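Local coordinates for YcgJ protein (Bacillus subtilis, PDB 1XXL) that probably transfers methyl groups from S-adenosyl-L-methionine to a substrate that is not known, at residues Ser101-Ala106 / Ser155-Met160; Ala127-Val132 / Glu151-Glu156; Tyr168-Lys173 / Lys228-Gln233. All coordinates share one frame; numbering follows the deposited sequence.

Interaction 1: Ser101-Ala106 / Ser155-Met160; sequences SDVRKA and SEWQAM
Met160 N donates to Glu156 O at 2.9 Å, a helix bond that sets the backbone from which the selenomethionine side chain reaches Val103 and Arg104. Between the two helices the contact is almost wholly apolar. With CG anti to the carbonyl carbon (chi1 -62°), the Met160 chain runs out toward helix 103-113 and bends at its end, laying its methyl CE 3.7 Å above one face of the Trp157 ring, near the rim. Val103 fits against both residues: CG1 lies 3.9 Å from Met160 SE, and CG2 meets Trp157 CH2 at 3.6 Å in an oblique approach. Arg104 contributes its aliphatic part, with CD lying next to Met160 CG and SE. Its guanidinium presents one face to Met160 CA, toward the rim of the group. Beside Val103, Asp102 caps helix 103-113 through OD1, weakly, to Lys105 N, while its backbone N bonds to Glu79, an assigned S-adenosyl-L-methionine-binding residue. The chemistry therefore implies that helix 154-163 packs on the start of helix 103-113 by shape and dispersion, close to the cofactor site, with the arginine charge carried at the margin.

Interaction 2: Ala127-Val132 / Glu151-Glu156; sequences APEDPV and ESSLSE
Glu129 reaches Ser155 through two bends: CG stands beside the backbone N, anti to the carbonyl carbon (chi1 -69°), and a further turn at chi2 (-59°) brings the carboxylate back to the first turn of helix 154-163. There it takes two bonds from one residue. Ser155 N donates to Glu129 OE1 at 3.1 Å, on the syn side and 28° out of the carboxylate plane, while Ser155 OG donates to Glu129 OE2 at 2.7 Å from above that plane. This pair of bonds fixes the rotation of the carboxylate. OE1 has a second donor, a water 2.7 Å away, which also donates to Ala127 O at 2.8 Å and accepts from Leu154 N at 2.9 Å, so that it ties the loop carbonyl, the acid and the helix start together. The same helix end carries a capping box: Glu156 N donates to Ser153 OG at 3.2 Å, and Ser153 N returns a bond to Glu156 OE2 at 2.9 Å. Deeper in, Ala127 N bonds to Ser152 O at 3.1 Å, and the methyl of Ala127 packs on the carbonyl of Glu151, whose own carboxylate is held by His125 and Asn141. The first-turn N-H groups of helix 154-163, which have no acceptor within the helix, are thus met by Ser153, Glu129 and water. These bonds and the water join the loop before helix 131-144 to the start of helix 154-163, and the positive helix end may add a favourable electrostatic term for the Glu129 carboxylate.

Interaction 3: Tyr168-Lys173 / Lys228-Gln233; sequences YQDIQK and KAILIQ
A classic beta bulge interrupts this antiparallel pairing, in which strand 222-236 lies between strands 118-125 and 166-179, as in Rossmann-like S-adenosylmethionine-dependent methyltransferases. The short segments run at 146° to each other. Gln169 and Gln233 form a hydrogen-bonded pair, Gln233 N donating to Gln169 O at 2.8 Å and Gln169 N to Gln233 O at 2.9 Å. At Leu231 the register slips by one: its O accepts from Ile171 N at 2.8 Å, whereas its N donates to Gln172 O at 2.9 Å, so two residues of one strand face one of the other. A helix-like backbone at Ile171 takes up the extra residue and sets its side chain alongside that of Leu231, CB to CD2 3.9 Å, with CG1 against Gln233 CB; Thr16 of helix 7-17 lies on this side too. Gln233 runs beside Gln169 and uses OE1 to accept from Arg119. On the face of Ile230 and Ile232, Tyr168 swings its ring along the neighbouring strand, CG anti to the backbone N (chi1 173°), until CE2 lies 3.7 Å from Ile232 CG2 in an oblique contact. The ring also touches Gln158 and Trp157 of helix 154-163. Replacing Tyr168 by an alanine would probably strip Ile232 CG2 of its contact with the ring and open a gap toward that helix. Ile230 CD1 touches both the Asp170 carboxylate, 3.7 Å from OD1, and Lys173 CG, which lie together on one side of it. Backbone bonds therefore set the register, while aliphatic packing, with the long Lys173-Asp170 salt bridge beside it, completes the pairing.

Overall arrangement
Helix 154-163 and the turn leading into it connect all three contacts. Interactions 1 and 2 share Ser155 and Glu156 and touch through Ser152 OG, 3.6 Å from Met160 CE; interaction 3 meets them through Leu154, whose CD2 is 3.6 Å from Ile230 CD1, and through Trp157 against Ile232. Interaction 2 is largely buried, although its carboxylate-serine bonds sit at its exposed edge, where they serve the helix start. Interactions 1 and 3 are partly buried: interaction 1 is apolar packing of helix on helix near the cofactor site; interaction 3, with the largest buried area, is sheet pairing by backbone bonds. Helix 154-163 is capped at its start and packed against helix 103-113 and the sheet.

Interaction 1: Ser101-Ala106 / Ser155-Met160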
ATOM      1  N   SER A 101       8.827  -7.982  -2.604  1.00 18.69           N
ATOM      2  CA  SER A 101      10.089  -8.652  -2.278  1.00 19.25           C
ATOM      3  C   SER A 101      11.296  -7.771  -2.630  1.00 19.10           C
ATOM      4  O   SER A 101      12.377  -7.937  -2.054  1.00 19.57           O
ATOM      5  CB  SER A 101      10.187  -9.997  -3.016  1.00 19.61           C
ATOM      6  OG  SER A 101      10.183  -9.781  -4.420  1.00 21.85           O
ATOM      7  N   ASP A 102      11.114  -6.856  -3.589  1.00 18.65           N
ATOM      8  CA  ASP A 102      12.181  -5.945  -4.014  1.00 18.23           C
ATOM      9  C   ASP A 102      11.566  -4.625  -4.474  1.00 17.09           C
ATOM     10  O   ASP A 102      11.326  -4.396  -5.657  1.00 16.51           O
ATOM     11  CB  ASP A 102      13.043  -6.606  -5.109  1.00 17.94           C
ATOM     12  CG  ASP A 102      14.288  -5.803  -5.469  1.00 19.77           C
ATOM     13  OD1 ASP A 102      14.448  -4.633  -5.063  1.00 22.53           O
ATOM     14  OD2 ASP A 102      15.123  -6.360  -6.202  1.00 25.87           O
ATOM     15  N   VAL A 103      11.339  -3.747  -3.514  1.00 16.64           N
ATOM     16  CA  VAL A 103      10.654  -2.481  -3.769  1.00 16.73           C
ATOM     17  C   VAL A 103      11.420  -1.597  -4.766  1.00 16.39           C
ATOM     18  O   VAL A 103      10.802  -0.943  -5.612  1.00 15.09           O
ATOM     19  CB  VAL A 103      10.297  -1.731  -2.437  1.00 16.76           C
ATOM     20  CG1 VAL A 103      11.544  -1.382  -1.595  1.00 16.85           C
ATOM     21  CG2 VAL A 103       9.471  -0.494  -2.738  1.00 17.51           C
ATOM     22  N   ARG A 104      12.758  -1.622  -4.713  1.00 16.39           N
ATOM     23  CA  ARG A 104      13.575  -0.860  -5.655  1.00 17.32           C
ATOM     24  C   ARG A 104      13.325  -1.260  -7.122  1.00 16.09           C
ATOM     25  O   ARG A 104      13.205  -0.411  -7.987  1.00 15.66           O
ATOM     26  CB  ARG A 104      15.072  -1.026  -5.336  1.00 18.82           C
ATOM     27  CG  ARG A 104      15.576  -0.286  -4.090  1.00 22.50           C
ATOM     28  CD  ARG A 104      15.590   1.240  -4.249  1.00 31.85           C
ATOM     29  NE  ARG A 104      16.136   1.774  -5.520  1.00 34.63           N
ATOM     30  CZ  ARG A 104      16.761   2.943  -5.674  1.00 35.27           C
ATOM     31  NH1 ARG A 104      17.033   3.757  -4.649  1.00 37.19           N
ATOM     32  NH2 ARG A 104      17.190   3.269  -6.882  1.00 37.91           N
ATOM     33  N   LYS A 105      13.261  -2.560  -7.379  1.00 16.43           N
ATOM     34  CA  LYS A 105      12.900  -3.083  -8.697  1.00 16.02           C
ATOM     35  C   LYS A 105      11.424  -2.793  -9.054  1.00 15.40           C
ATOM     36  O   LYS A 105      11.125  -2.491 -10.201  1.00 15.84           O
ATOM     37  CB  LYS A 105      13.215  -4.580  -8.755  1.00 16.50           C
ATOM     38  CG  LYS A 105      12.902  -5.278 -10.088  1.00 18.93           C
ATOM     39  CD  LYS A 105      13.377  -4.495 -11.334  1.00 21.18           C
ATOM     40  CE  LYS A 105      13.539  -5.420 -12.551  1.00 22.71           C
ATOM     41  NZ  LYS A 105      14.243  -4.715 -13.672  1.00 24.63           N
ATOM     42  N   ALA A 106      10.514  -2.847  -8.071  1.00 15.15           N
ATOM     43  CA  ALA A 106       9.089  -2.484  -8.283  1.00 14.37           C
ATOM     44  C   ALA A 106       8.943  -1.044  -8.838  1.00 14.52           C
ATOM     45  O   ALA A 106       8.270  -0.829  -9.842  1.00 13.64           O
ATOM     46  CB  ALA A 106       8.293  -2.644  -6.991  1.00 13.91           C
ATOM     47  N   SER A 155      12.109   9.188   3.340  1.00 10.69           N
ATOM     48  CA  SER A 155      13.436   9.354   2.726  1.00 10.62           C
ATOM     49  C   SER A 155      13.720   8.363   1.651  1.00  9.65           C
ATOM     50  O   SER A 155      14.183   8.718   0.579  1.00  9.62           O
ATOM     51  CB  SER A 155      14.510   9.079   3.786  1.00 10.65           C
ATOM     52  OG  SER A 155      14.784  10.263   4.386  1.00 17.39           O
ATOM     53  N   GLU A 156      13.525   7.097   1.984  1.00  9.57           N
ATOM     54  CA  GLU A 156      13.736   6.035   1.020  1.00 10.74           C
ATOM     55  C   GLU A 156      12.850   6.165  -0.210  1.00  9.83           C
ATOM     56  O   GLU A 156      13.324   5.970  -1.316  1.00  9.37           O
ATOM     57  CB  GLU A 156      13.577   4.668   1.677  1.00 10.59           C
ATOM     58  CG  GLU A 156      14.705   4.376   2.651  1.00 13.16           C
ATOM     59  CD  GLU A 156      14.499   3.101   3.456  1.00 15.20           C
ATOM     60  OE1 GLU A 156      15.528   2.472   3.805  1.00 20.88           O
ATOM     61  OE2 GLU A 156      13.334   2.728   3.766  1.00 14.23           O
ATOM     62  N   TRP A 157      11.565   6.484  -0.031  1.00  9.74           N
ATOM     63  CA  TRP A 157      10.679   6.704  -1.183  1.00  9.20           C
ATOM     64  C   TRP A 157      11.127   7.864  -2.021  1.00  8.79           C
ATOM     65  O   TRP A 157      11.102   7.795  -3.244  1.00  8.23           O
ATOM     66  CB  TRP A 157       9.239   6.978  -0.738  1.00  9.53           C
ATOM     67  CG  TRP A 157       8.511   5.737  -0.313  1.00  9.61           C
ATOM     68  CD1 TRP A 157       8.053   5.447   0.929  1.00 10.43           C
ATOM     69  CD2 TRP A 157       8.172   4.627  -1.138  1.00  8.44           C
ATOM     70  NE1 TRP A 157       7.418   4.234   0.925  1.00 10.45           N
ATOM     71  CE2 TRP A 157       7.490   3.699  -0.327  1.00  9.95           C
ATOM     72  CE3 TRP A 157       8.360   4.334  -2.491  1.00 10.12           C
ATOM     73  CZ2 TRP A 157       6.986   2.479  -0.826  1.00 11.22           C
ATOM     74  CZ3 TRP A 157       7.867   3.124  -2.994  1.00 10.96           C
ATOM     75  CH2 TRP A 157       7.186   2.212  -2.160  1.00 11.20           C
ATOM     76  N   GLN A 158      11.518   8.956  -1.372  1.00  9.04           N
ATOM     77  CA  GLN A 158      12.026  10.102  -2.120  1.00 10.09           C
ATOM     78  C   GLN A 158      13.259   9.746  -2.961  1.00 10.26           C
ATOM     79  O   GLN A 158      13.353  10.187  -4.115  1.00  9.95           O
ATOM     80  CB  GLN A 158      12.359  11.260  -1.203  1.00 10.43           C
ATOM     81  CG  GLN A 158      11.157  11.866  -0.584  1.00 13.08           C
ATOM     82  CD  GLN A 158      11.525  12.810   0.491  1.00 17.31           C
ATOM     83  OE1 GLN A 158      12.323  13.705   0.287  1.00 24.06           O
ATOM     84  NE2 GLN A 158      10.937  12.635   1.635  1.00 20.39           N
ATOM     85  N   ALA A 159      14.173   8.952  -2.393  1.00 10.45           N
ATOM     86  CA  ALA A 159      15.413   8.559  -3.090  1.00 11.77           C
ATOM     87  C   ALA A 159      15.115   7.613  -4.258  1.00 12.26           C
ATOM     88  O   ALA A 159      15.676   7.760  -5.335  1.00 11.48           O
ATOM     89  CB  ALA A 159      16.392   7.917  -2.121  1.00 11.66           C
HETATM   90  N   MSE A 160      14.209   6.651  -4.042  1.00 12.89           N
HETATM   91  CA  MSE A 160      13.753   5.759  -5.125  1.00 13.97           C
HETATM   92  C   MSE A 160      13.029   6.493  -6.271  1.00 12.53           C
HETATM   93  O   MSE A 160      13.214   6.181  -7.431  1.00 11.75           O
HETATM   94  CB  MSE A 160      12.845   4.677  -4.567  1.00 14.29           C
HETATM   95  CG  MSE A 160      13.549   3.786  -3.578  1.00 17.23           C
HETATM   96 SE   MSE A 160      12.577   2.115  -3.107  1.00 24.82          SE
HETATM   97  CE  MSE A 160      11.548   2.756  -1.536  1.00 18.03           C
TER

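Interaction 2: Ala127-Val132 / Glu151-Glu156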
ATOM      1  N   ALA A 127       7.719   3.822   7.658  1.00 12.25           N
ATOM      2  CA  ALA A 127       8.628   3.839   8.796  1.00 11.92           C
ATOM      3  C   ALA A 127       9.036   5.281   9.097  1.00 12.37           C
ATOM      4  O   ALA A 127       9.393   6.027   8.186  1.00 12.57           O
ATOM      5  CB  ALA A 127       9.868   3.030   8.463  1.00 12.11           C
ATOM      6  N   PRO A 128       8.979   5.687  10.384  1.00 12.83           N
ATOM      7  CA  PRO A 128       9.571   6.959  10.751  1.00 12.97           C
ATOM      8  C   PRO A 128      11.063   6.995  10.390  1.00 12.80           C
ATOM      9  O   PRO A 128      11.692   5.944  10.186  1.00 12.57           O
ATOM     10  CB  PRO A 128       9.349   7.027  12.266  1.00 13.95           C
ATOM     11  CG  PRO A 128       8.192   6.154  12.513  1.00 13.33           C
ATOM     12  CD  PRO A 128       8.337   5.034  11.528  1.00 12.55           C
ATOM     13  N   GLU A 129      11.601   8.196  10.284  1.00 12.93           N
ATOM     14  CA  GLU A 129      13.009   8.390   9.937  1.00 13.65           C
ATOM     15  C   GLU A 129      13.952   7.780  10.982  1.00 13.68           C
ATOM     16  O   GLU A 129      14.956   7.163  10.622  1.00 13.92           O
ATOM     17  CB  GLU A 129      13.291   9.883   9.755  1.00 13.27           C
ATOM     18  CG  GLU A 129      12.630  10.482   8.511  1.00 14.63           C
ATOM     19  CD  GLU A 129      13.089   9.796   7.212  1.00 16.25           C
ATOM     20  OE1 GLU A 129      12.232   9.306   6.437  1.00 14.94           O
ATOM     21  OE2 GLU A 129      14.318   9.735   6.984  1.00 18.41           O
ATOM     22  N   ASP A 130      13.596   7.917  12.259  1.00 13.95           N
ATOM     23  CA  ASP A 130      14.389   7.360  13.380  1.00 14.62           C
ATOM     24  C   ASP A 130      14.462   5.849  13.265  1.00 14.54           C
ATOM     25  O   ASP A 130      13.429   5.189  13.327  1.00 13.59           O
ATOM     26  CB  ASP A 130      13.761   7.751  14.725  1.00 15.40           C
ATOM     27  CG  ASP A 130      14.519   7.157  15.957  1.00 16.59           C
ATOM     28  OD1 ASP A 130      14.052   7.434  17.068  1.00 19.85           O
ATOM     29  OD2 ASP A 130      15.553   6.441  15.815  1.00 20.13           O
ATOM     30  N   PRO A 131      15.682   5.295  13.079  1.00 14.79           N
ATOM     31  CA  PRO A 131      15.800   3.872  12.801  1.00 15.17           C
ATOM     32  C   PRO A 131      15.205   2.967  13.849  1.00 14.10           C
ATOM     33  O   PRO A 131      14.783   1.887  13.508  1.00 13.94           O
ATOM     34  CB  PRO A 131      17.321   3.644  12.717  1.00 15.74           C
ATOM     35  CG  PRO A 131      17.893   4.998  12.523  1.00 16.22           C
ATOM     36  CD  PRO A 131      17.005   5.954  13.124  1.00 15.41           C
ATOM     37  N   VAL A 132      15.191   3.399  15.100  1.00 14.23           N
ATOM     38  CA  VAL A 132      14.639   2.601  16.208  1.00 15.45           C
ATOM     39  C   VAL A 132      13.105   2.509  16.128  1.00 14.72           C
ATOM     40  O   VAL A 132      12.514   1.484  16.485  1.00 14.47           O
ATOM     41  CB  VAL A 132      15.114   3.160  17.587  1.00 15.99           C
ATOM     42  CG1 VAL A 132      14.586   2.349  18.712  1.00 18.76           C
ATOM     43  CG2 VAL A 132      16.651   3.083  17.675  1.00 17.86           C
ATOM     44  N   GLU A 151       8.240  -1.887   5.374  1.00 13.61           N
ATOM     45  CA  GLU A 151       7.682  -0.587   5.071  1.00 14.06           C
ATOM     46  C   GLU A 151       8.817   0.431   5.106  1.00 12.77           C
ATOM     47  O   GLU A 151       9.506   0.620   6.140  1.00 13.19           O
ATOM     48  CB  GLU A 151       6.478  -0.227   5.974  1.00 13.91           C
ATOM     49  CG  GLU A 151       6.730   0.048   7.438  1.00 17.17           C
ATOM     50  CD  GLU A 151       5.532  -0.361   8.321  1.00 17.48           C
ATOM     51  OE1 GLU A 151       4.673   0.502   8.615  1.00 21.28           O
ATOM     52  OE2 GLU A 151       5.450  -1.560   8.699  1.00 21.44           O
ATOM     53  N   SER A 152       9.028   1.037   3.940  1.00 11.65           N
ATOM     54  CA  SER A 152      10.112   1.964   3.717  1.00 11.16           C
ATOM     55  C   SER A 152       9.824   3.286   4.426  1.00 10.89           C
ATOM     56  O   SER A 152       8.659   3.623   4.730  1.00  9.74           O
ATOM     57  CB  SER A 152      10.308   2.223   2.209  1.00 11.46           C
ATOM     58  OG  SER A 152      10.644   1.057   1.481  1.00 11.41           O
ATOM     59  N   SER A 153      10.893   4.042   4.691  1.00 10.02           N
ATOM     60  CA  SER A 153      10.759   5.403   5.198  1.00  9.24           C
ATOM     61  C   SER A 153      10.439   6.375   4.055  1.00  9.58           C
ATOM     62  O   SER A 153      10.595   6.024   2.885  1.00  9.68           O
ATOM     63  CB  SER A 153      12.054   5.813   5.925  1.00  9.61           C
ATOM     64  OG  SER A 153      13.107   6.006   5.007  1.00  6.97           O
ATOM     65  N   LEU A 154      10.008   7.595   4.388  1.00  8.85           N
ATOM     66  CA  LEU A 154       9.746   8.627   3.376  1.00 10.08           C
ATOM     67  C   LEU A 154      10.999   9.094   2.625  1.00 10.40           C
ATOM     68  O   LEU A 154      10.955   9.364   1.424  1.00 10.13           O
ATOM     69  CB  LEU A 154       9.006   9.831   3.984  1.00 10.37           C
ATOM     70  CG  LEU A 154       7.638   9.479   4.606  1.00  9.15           C
ATOM     71  CD1 LEU A 154       6.957  10.735   5.125  1.00  8.86           C
ATOM     72  CD2 LEU A 154       6.746   8.740   3.673  1.00  8.55           C
ATOM     73  N   SER A 155      12.109   9.188   3.340  1.00 10.69           N
ATOM     74  CA  SER A 155      13.436   9.354   2.726  1.00 10.62           C
ATOM     75  C   SER A 155      13.720   8.363   1.651  1.00  9.65           C
ATOM     76  O   SER A 155      14.183   8.718   0.579  1.00  9.62           O
ATOM     77  CB  SER A 155      14.510   9.079   3.786  1.00 10.65           C
ATOM     78  OG  SER A 155      14.784  10.263   4.386  1.00 17.39           O
ATOM     79  N   GLU A 156      13.525   7.097   1.984  1.00  9.57           N
ATOM     80  CA  GLU A 156      13.736   6.035   1.020  1.00 10.74           C
ATOM     81  C   GLU A 156      12.850   6.165  -0.210  1.00  9.83           C
ATOM     82  O   GLU A 156      13.324   5.970  -1.316  1.00  9.37           O
ATOM     83  CB  GLU A 156      13.577   4.668   1.677  1.00 10.59           C
ATOM     84  CG  GLU A 156      14.705   4.376   2.651  1.00 13.16           C
ATOM     85  CD  GLU A 156      14.499   3.101   3.456  1.00 15.20           C
ATOM     86  OE1 GLU A 156      15.528   2.472   3.805  1.00 20.88           O
ATOM     87  OE2 GLU A 156      13.334   2.728   3.766  1.00 14.23           O
TER
HETATM   88  O   HOH W   1       9.775   8.561   7.149  1.00 10.21           O

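Interaction 3: Tyr168-Lys173 / Lys228-Gln233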
ATOM      1  N   TYR A 168       8.416  13.735  -6.802  1.00 12.45           N
ATOM      2  CA  TYR A 168       7.780  13.272  -5.558  1.00 12.22           C
ATOM      3  C   TYR A 168       6.927  14.367  -4.931  1.00 12.76           C
ATOM      4  O   TYR A 168       7.370  15.498  -4.790  1.00 11.66           O
ATOM      5  CB  TYR A 168       8.854  12.830  -4.556  1.00 11.56           C
ATOM      6  CG  TYR A 168       8.400  12.469  -3.131  1.00 11.71           C
ATOM      7  CD1 TYR A 168       8.140  13.458  -2.176  1.00 11.08           C
ATOM      8  CD2 TYR A 168       8.296  11.127  -2.730  1.00 11.25           C
ATOM      9  CE1 TYR A 168       7.757  13.120  -0.869  1.00  9.89           C
ATOM     10  CE2 TYR A 168       7.926  10.788  -1.448  1.00 11.07           C
ATOM     11  CZ  TYR A 168       7.642  11.781  -0.525  1.00 11.05           C
ATOM     12  OH  TYR A 168       7.286  11.406   0.747  1.00 11.11           O
ATOM     13  N   GLN A 169       5.719  14.003  -4.504  1.00 13.45           N
ATOM     14  CA  GLN A 169       4.882  14.902  -3.724  1.00 15.82           C
ATOM     15  C   GLN A 169       4.149  14.114  -2.658  1.00 15.30           C
ATOM     16  O   GLN A 169       3.531  13.095  -2.944  1.00 15.18           O
ATOM     17  CB  GLN A 169       3.887  15.619  -4.640  1.00 16.41           C
ATOM     18  CG  GLN A 169       3.189  16.766  -3.995  1.00 20.34           C
ATOM     19  CD  GLN A 169       2.263  17.517  -4.947  1.00 20.69           C
ATOM     20  OE1 GLN A 169       2.318  17.340  -6.169  1.00 26.18           O
ATOM     21  NE2 GLN A 169       1.413  18.373  -4.379  1.00 25.21           N
ATOM     22  N   ASP A 170       4.254  14.582  -1.426  1.00 15.46           N
ATOM     23  CA  ASP A 170       3.429  14.120  -0.312  1.00 16.66           C
ATOM     24  C   ASP A 170       2.040  14.821  -0.391  1.00 15.89           C
ATOM     25  O   ASP A 170       1.902  16.028  -0.192  1.00 16.14           O
ATOM     26  CB  ASP A 170       4.194  14.360   1.011  1.00 17.99           C
ATOM     27  CG  ASP A 170       3.295  14.406   2.236  1.00 22.96           C
ATOM     28  OD1 ASP A 170       2.127  13.947   2.210  1.00 31.28           O
ATOM     29  OD2 ASP A 170       3.771  14.944   3.262  1.00 31.80           O
ATOM     30  N   ILE A 171       1.022  14.063  -0.746  1.00 15.30           N
ATOM     31  CA  ILE A 171      -0.319  14.618  -0.870  1.00 15.21           C
ATOM     32  C   ILE A 171      -1.013  14.765   0.504  1.00 14.98           C
ATOM     33  O   ILE A 171      -1.607  15.806   0.798  1.00 14.19           O
ATOM     34  CB  ILE A 171      -1.186  13.785  -1.846  1.00 14.75           C
ATOM     35  CG1 ILE A 171      -0.522  13.683  -3.240  1.00 13.47           C
ATOM     36  CG2 ILE A 171      -2.613  14.365  -1.934  1.00 15.15           C
ATOM     37  CD1 ILE A 171      -0.376  14.986  -3.992  1.00 13.33           C
ATOM     38  N   GLN A 172      -0.950  13.730   1.332  1.00 14.87           N
ATOM     39  CA  GLN A 172      -1.496  13.800   2.677  1.00 15.21           C
ATOM     40  C   GLN A 172      -0.889  12.703   3.510  1.00 14.09           C
ATOM     41  O   GLN A 172      -0.659  11.593   3.023  1.00 11.73           O
ATOM     42  CB  GLN A 172      -3.024  13.619   2.673  1.00 15.35           C
ATOM     43  CG  GLN A 172      -3.719  13.973   4.001  1.00 16.68           C
ATOM     44  CD  GLN A 172      -5.204  13.608   4.002  1.00 20.75           C
ATOM     45  OE1 GLN A 172      -5.590  12.522   3.593  1.00 28.56           O
ATOM     46  NE2 GLN A 172      -6.040  14.522   4.459  1.00 28.95           N
ATOM     47  N   LYS A 173      -0.658  13.046   4.771  1.00 13.24           N
ATOM     48  CA  LYS A 173      -0.208  12.150   5.804  1.00 14.08           C
ATOM     49  C   LYS A 173      -1.303  12.074   6.854  1.00 12.95           C
ATOM     50  O   LYS A 173      -1.964  13.073   7.149  1.00 12.91           O
ATOM     51  CB  LYS A 173       1.036  12.722   6.493  1.00 14.49           C
ATOM     52  CG  LYS A 173       2.279  12.725   5.691  1.00 16.02           C
ATOM     53  CD  LYS A 173       3.406  13.387   6.503  1.00 16.82           C
ATOM     54  CE  LYS A 173       4.731  13.239   5.793  1.00 20.20           C
ATOM     55  NZ  LYS A 173       5.844  14.044   6.416  1.00 22.25           N
ATOM     56  N   LYS A 228       1.581   5.071  10.627  1.00 12.16           N
ATOM     57  CA  LYS A 228       1.783   6.317   9.876  1.00 12.42           C
ATOM     58  C   LYS A 228       1.497   6.081   8.402  1.00 11.64           C
ATOM     59  O   LYS A 228       2.197   5.306   7.753  1.00 12.40           O
ATOM     60  CB  LYS A 228       3.225   6.810  10.024  1.00 13.02           C
ATOM     61  CG  LYS A 228       3.805   6.739  11.419  1.00 15.04           C
ATOM     62  CD  LYS A 228       2.915   7.366  12.463  1.00 18.17           C
ATOM     63  CE  LYS A 228       2.985   8.837  12.443  1.00 20.47           C
ATOM     64  NZ  LYS A 228       2.459   9.347  13.770  1.00 22.70           N
ATOM     65  N   ALA A 229       0.481   6.747   7.874  1.00 11.10           N
ATOM     66  CA  ALA A 229       0.015   6.506   6.509  1.00 10.45           C
ATOM     67  C   ALA A 229       0.230   7.729   5.684  1.00  9.58           C
ATOM     68  O   ALA A 229       0.278   8.843   6.211  1.00  8.56           O
ATOM     69  CB  ALA A 229      -1.438   6.136   6.520  1.00 10.87           C
ATOM     70  N   ILE A 230       0.372   7.518   4.378  1.00  9.35           N
ATOM     71  CA  ILE A 230       0.586   8.607   3.448  1.00  8.77           C
ATOM     72  C   ILE A 230       0.015   8.282   2.063  1.00  8.67           C
ATOM     73  O   ILE A 230      -0.086   7.123   1.682  1.00  8.03           O
ATOM     74  CB  ILE A 230       2.113   8.920   3.380  1.00  9.18           C
ATOM     75  CG1 ILE A 230       2.364  10.276   2.726  1.00  9.16           C
ATOM     76  CG2 ILE A 230       2.851   7.756   2.718  1.00  8.76           C
ATOM     77  CD1 ILE A 230       3.851  10.756   2.785  1.00 10.18           C
ATOM     78  N   LEU A 231      -0.362   9.319   1.319  1.00  8.64           N
ATOM     79  CA  LEU A 231      -0.488   9.228  -0.128  1.00  8.84           C
ATOM     80  C   LEU A 231       0.633  10.033  -0.720  1.00  9.04           C
ATOM     81  O   LEU A 231       0.750  11.251  -0.468  1.00  9.17           O
ATOM     82  CB  LEU A 231      -1.819   9.756  -0.655  1.00  9.01           C
ATOM     83  CG  LEU A 231      -1.882   9.943  -2.193  1.00  8.81           C
ATOM     84  CD1 LEU A 231      -1.681   8.642  -2.928  1.00  7.38           C
ATOM     85  CD2 LEU A 231      -3.232  10.563  -2.622  1.00 10.19           C
ATOM     86  N   ILE A 232       1.454   9.345  -1.502  1.00  9.46           N
ATOM     87  CA  ILE A 232       2.522   9.952  -2.260  1.00 10.01           C
ATOM     88  C   ILE A 232       2.088   9.931  -3.722  1.00 10.03           C
ATOM     89  O   ILE A 232       1.574   8.914  -4.212  1.00  9.67           O
ATOM     90  CB  ILE A 232       3.835   9.139  -2.110  1.00 10.21           C
ATOM     91  CG1 ILE A 232       4.386   9.243  -0.691  1.00 10.61           C
ATOM     92  CG2 ILE A 232       4.901   9.587  -3.107  1.00 10.88           C
ATOM     93  CD1 ILE A 232       5.239   8.060  -0.316  1.00 11.45           C
ATOM     94  N   GLN A 233       2.308  11.042  -4.412  1.00 10.45           N
ATOM     95  CA  GLN A 233       2.177  11.100  -5.854  1.00 11.20           C
ATOM     96  C   GLN A 233       3.549  11.199  -6.513  1.00 11.32           C
ATOM     97  O   GLN A 233       4.357  12.084  -6.173  1.00 11.77           O
ATOM     98  CB  GLN A 233       1.307  12.266  -6.290  1.00 11.27           C
ATOM     99  CG  GLN A 233       1.061  12.310  -7.802  1.00 11.97           C
ATOM    100  CD  GLN A 233      -0.052  13.267  -8.204  1.00 13.30           C
ATOM    101  OE1 GLN A 233      -1.055  12.858  -8.778  1.00 18.07           O
ATOM    102  NE2 GLN A 233       0.127  14.524  -7.921  1.00 14.26           N
TER